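Takeout-like protein 1 (Epiphyas postvittana, PDB 4G0S) probably binds and carries long hydrophobic ligands such as fatty acids, which it holds in an internal tunnel of a fold shared with juvenile hormone-binding proteins. Local coordinates at residues L116-I121 and D154-G159. Sequence-based numbering, arbitrary orientation.
Sequences LKLKNI and DNAQFG. With MYR (myristic acid), chain D.
Leu116 CD2 and C9 of the myristic acid both come up obliquely to the Phe158 ring, Leu116 CD2 sitting 3.4 Å from Phe158 CE1, while Trp182 and Val185 of helix 182-189 and Leu178 of helix 168-180 also touch the Phe158 side chain. Leu116 and Phe158 lie side by side and point the same way. At the other end the flat groups are polar: the Asn120 amide and the Asp154 carboxylate stand nearly perpendicular, their planes 89° apart. Asn120 ND2 donates to Asp154 OD1 over 3.2 Å, in the plane of its own amide but from above the carboxylate plane; a chi1 of -168°, placing CG anti to the backbone N, carries the amide there. An alanine at Asn120 is likely to leave Asp154 OD1 without this donor and its carboxylate freer to turn. Lys119 lays CG on Asp154 CB at 3.4 Å; the chain then bends at chi2 and chi4, and its NZ stays 4.2 Å from Asp154 OD2, beyond a salt bridge. Between these ends the backbones run antiparallel. Lys117 and Gln157 exchange two hydrogen bonds, and Lys119 N gives a third to Asn155 O (2.8 Å). Lys119 O is gripped twice, by Asp154 N at 3.0 Å and by Asn155 N, so two residues face one: a classic beta bulge, placed where both strands turn a corner. Lys117 and Gln157 occupy the exposed face; on the buried face, with Leu116, Ala156 and Phe158, Leu118 CD1 reaches C6 of the lipid at 3.3 Å; past the corner Ile121 CD1 meets C4. Bulged antiparallel strands that line a lipid tunnel with one face, with helices packed alongside, are consistent with the curved sheet of the Takeout/JHBP fold.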
ATOM      1  N   LEU A 116      -0.784   8.906  10.908  1.00 24.26           N
ATOM      2  CA  LEU A 116      -1.534   9.547   9.808  1.00 23.83           C
ATOM      3  C   LEU A 116      -2.792   8.778   9.679  1.00 24.16           C
ATOM      4  O   LEU A 116      -2.755   7.570   9.734  1.00 25.50           O
ATOM      5  CB  LEU A 116      -0.863   9.351   8.451  1.00 24.00           C
ATOM      6  CG  LEU A 116       0.182  10.122   7.712  1.00 23.67           C
ATOM      7  CD1 LEU A 116       0.436   9.266   6.495  1.00 23.34           C
ATOM      8  CD2 LEU A 116      -0.345  11.517   7.344  1.00 24.48           C
ATOM      9  N   LYS A 117      -3.895   9.455   9.410  1.00 25.64           N
ATOM     10  CA  LYS A 117      -5.159   8.764   9.123  1.00 26.33           C
ATOM     11  C   LYS A 117      -5.598   9.170   7.752  1.00 26.52           C
ATOM     12  O   LYS A 117      -5.835  10.363   7.502  1.00 27.07           O
ATOM     13  CB  LYS A 117      -6.247   9.231  10.084  1.00 26.68           C
ATOM     14  CG  LYS A 117      -6.421   8.390  11.301  1.00 27.74           C
ATOM     15  CD  LYS A 117      -7.890   8.453  11.721  1.00 30.44           C
ATOM     16  CE  LYS A 117      -8.059   8.609  13.229  1.00 30.85           C
ATOM     17  NZ  LYS A 117      -9.399   9.188  13.605  1.00 33.25           N
ATOM     18  N   LEU A 118      -5.735   8.180   6.878  1.00 25.94           N
ATOM     19  CA  LEU A 118      -6.164   8.388   5.506  1.00 26.35           C
ATOM     20  C   LEU A 118      -7.635   8.034   5.318  1.00 26.35           C
ATOM     21  O   LEU A 118      -8.083   6.983   5.756  1.00 25.85           O
ATOM     22  CB  LEU A 118      -5.285   7.583   4.560  1.00 26.34           C
ATOM     23  CG  LEU A 118      -3.801   7.943   4.672  1.00 27.13           C
ATOM     24  CD1 LEU A 118      -3.004   7.069   3.720  1.00 26.76           C
ATOM     25  CD2 LEU A 118      -3.587   9.436   4.389  1.00 26.29           C
ATOM     26  N   LYS A 119      -8.378   8.921   4.667  1.00 27.21           N
ATOM     27  CA  LYS A 119      -9.840   8.774   4.576  1.00 27.31           C
ATOM     28  C   LYS A 119     -10.201   8.633   3.105  1.00 26.17           C
ATOM     29  O   LYS A 119     -10.068   9.558   2.342  1.00 27.27           O
ATOM     30  CB  LYS A 119     -10.539   9.969   5.274  1.00 27.95           C
ATOM     31  CG  LYS A 119     -12.050   9.896   5.399  1.00 28.76           C
ATOM     32  CD  LYS A 119     -12.526   9.140   6.638  1.00 29.88           C
ATOM     33  CE  LYS A 119     -14.038   8.920   6.553  1.00 30.19           C
ATOM     34  NZ  LYS A 119     -14.296   7.856   5.535  1.00 29.86           N
ATOM     35  N   ASN A 120     -10.595   7.431   2.709  1.00 26.54           N
ATOM     36  CA  ASN A 120     -10.984   7.128   1.338  1.00 26.40           C
ATOM     37  C   ASN A 120      -9.766   7.230   0.371  1.00 25.16           C
ATOM     38  O   ASN A 120      -9.813   7.953  -0.622  1.00 24.26           O
ATOM     39  CB  ASN A 120     -12.151   8.044   0.924  1.00 26.29           C
ATOM     40  CG  ASN A 120     -12.807   7.629  -0.361  1.00 27.14           C
ATOM     41  OD1 ASN A 120     -12.531   6.552  -0.877  1.00 28.63           O
ATOM     42  ND2 ASN A 120     -13.688   8.492  -0.909  1.00 27.52           N
ATOM     43  N   ILE A 121      -8.675   6.529   0.678  1.00 24.44           N
ATOM     44  CA  ILE A 121      -7.555   6.513  -0.281  1.00 24.32           C
ATOM     45  C   ILE A 121      -7.761   5.574  -1.447  1.00 24.09           C
ATOM     46  O   ILE A 121      -7.937   4.359  -1.281  1.00 24.48           O
ATOM     47  CB  ILE A 121      -6.125   6.381   0.344  1.00 23.69           C
ATOM     48  CG1 ILE A 121      -5.051   6.474  -0.766  1.00 23.81           C
ATOM     49  CG2 ILE A 121      -5.975   5.148   1.239  1.00 22.35           C
ATOM     50  CD1 ILE A 121      -3.608   6.557  -0.267  1.00 23.90           C
ATOM     51  N   ASP A 154     -10.944  11.775   0.535  1.00 28.94           N
ATOM     52  CA  ASP A 154     -11.683  12.466   1.577  1.00 28.73           C
ATOM     53  C   ASP A 154     -10.817  13.307   2.446  1.00 27.76           C
ATOM     54  O   ASP A 154     -11.103  14.464   2.623  1.00 27.29           O
ATOM     55  CB  ASP A 154     -12.513  11.510   2.433  1.00 29.00           C
ATOM     56  CG  ASP A 154     -13.764  11.098   1.738  1.00 29.85           C
ATOM     57  OD1 ASP A 154     -13.805  11.307   0.501  1.00 29.83           O
ATOM     58  OD2 ASP A 154     -14.680  10.579   2.407  1.00 30.48           O
ATOM     59  N   ASN A 155      -9.750  12.743   2.996  1.00 27.21           N
ATOM     60  CA  ASN A 155      -9.065  13.476   4.024  1.00 27.57           C
ATOM     61  C   ASN A 155      -7.787  12.821   4.451  1.00 26.12           C
ATOM     62  O   ASN A 155      -7.637  11.627   4.348  1.00 25.50           O
ATOM     63  CB  ASN A 155     -10.008  13.561   5.238  1.00 29.30           C
ATOM     64  CG  ASN A 155      -9.783  14.796   6.068  1.00 30.59           C
ATOM     65  OD1 ASN A 155     -10.649  15.194   6.839  1.00 32.21           O
ATOM     66  ND2 ASN A 155      -8.608  15.401   5.937  1.00 31.75           N
ATOM     67  N   ALA A 156      -6.880  13.621   4.994  1.00 26.73           N
ATOM     68  CA  ALA A 156      -5.657  13.122   5.613  1.00 25.32           C
ATOM     69  C   ALA A 156      -5.409  13.926   6.900  1.00 26.30           C
ATOM     70  O   ALA A 156      -5.427  15.155   6.873  1.00 25.88           O
ATOM     71  CB  ALA A 156      -4.504  13.279   4.636  1.00 24.48           C
ATOM     72  N   GLN A 157      -5.232  13.245   8.033  1.00 27.34           N
ATOM     73  CA  GLN A 157      -4.911  13.935   9.307  1.00 28.15           C
ATOM     74  C   GLN A 157      -3.491  13.589   9.742  1.00 26.46           C
ATOM     75  O   GLN A 157      -3.001  12.507   9.442  1.00 25.81           O
ATOM     76  CB  GLN A 157      -5.921  13.659  10.432  1.00 29.80           C
ATOM     77  CG  GLN A 157      -7.341  13.476   9.929  1.00 33.49           C
ATOM     78  CD  GLN A 157      -8.408  13.765  10.981  1.00 37.41           C
ATOM     79  OE1 GLN A 157      -8.288  13.360  12.145  1.00 37.15           O
ATOM     80  NE2 GLN A 157      -9.491  14.440  10.556  1.00 38.34           N
ATOM     81  N   PHE A 158      -2.843  14.518  10.431  1.00 25.11           N
ATOM     82  CA  PHE A 158      -1.447  14.355  10.831  1.00 24.79           C
ATOM     83  C   PHE A 158      -1.295  14.379  12.360  1.00 24.09           C
ATOM     84  O   PHE A 158      -1.697  15.351  13.029  1.00 23.87           O
ATOM     85  CB  PHE A 158      -0.588  15.452  10.177  1.00 25.61           C
ATOM     86  CG  PHE A 158      -0.646  15.439   8.652  1.00 26.00           C
ATOM     87  CD1 PHE A 158       0.317  14.775   7.919  1.00 25.35           C
ATOM     88  CD2 PHE A 158      -1.703  16.055   7.965  1.00 26.67           C
ATOM     89  CE1 PHE A 158       0.251  14.735   6.536  1.00 25.60           C
ATOM     90  CE2 PHE A 158      -1.771  16.030   6.586  1.00 25.60           C
ATOM     91  CZ  PHE A 158      -0.797  15.370   5.875  1.00 25.89           C
ATOM     92  N   GLY A 159      -0.719  13.323  12.914  1.00 21.99           N
ATOM     93  CA  GLY A 159      -0.366  13.347  14.335  1.00 22.89           C
ATOM     94  C   GLY A 159       1.135  13.177  14.424  1.00 22.59           C
ATOM     95  O   GLY A 159       1.678  12.233  13.890  1.00 21.84           O
TER
HETATM   96  C1  MYR D 301      -1.521   2.789   1.143  1.00 37.19           C
HETATM   97  O1  MYR D 301      -2.655   3.270   1.337  1.00 38.78           O
HETATM   98  O2  MYR D 301      -1.426   1.569   0.855  1.00 34.05           O
HETATM   99  C2  MYR D 301      -0.265   3.671   1.230  1.00 38.19           C
HETATM  100  C3  MYR D 301      -0.367   5.026   1.970  1.00 40.77           C
HETATM  101  C4  MYR D 301      -0.494   6.272   1.087  1.00 35.54           C
HETATM  102  C5  MYR D 301       0.345   7.501   1.496  1.00 35.13           C
HETATM  103  C6  MYR D 301      -0.392   8.590   2.294  1.00 33.32           C
HETATM  104  C7  MYR D 301       0.018   9.997   1.891  1.00 31.67           C
HETATM  105  C8  MYR D 301      -0.193  11.051   2.971  1.00 33.29           C
HETATM  106  C9  MYR D 301       1.009  11.995   3.097  1.00 33.38           C
HETATM  107  C10 MYR D 301       2.073  11.453   4.041  1.00 31.42           C
HETATM  108  C11 MYR D 301       3.413  12.177   3.920  1.00 31.23           C
HETATM  109  C12 MYR D 301       4.121  12.295   5.257  1.00 29.05           C
HETATM  110  C13 MYR D 301       4.572  13.755   5.441  1.00 30.34           C
HETATM  111  C14 MYR D 301       5.041  14.069   6.844  1.00 25.22           C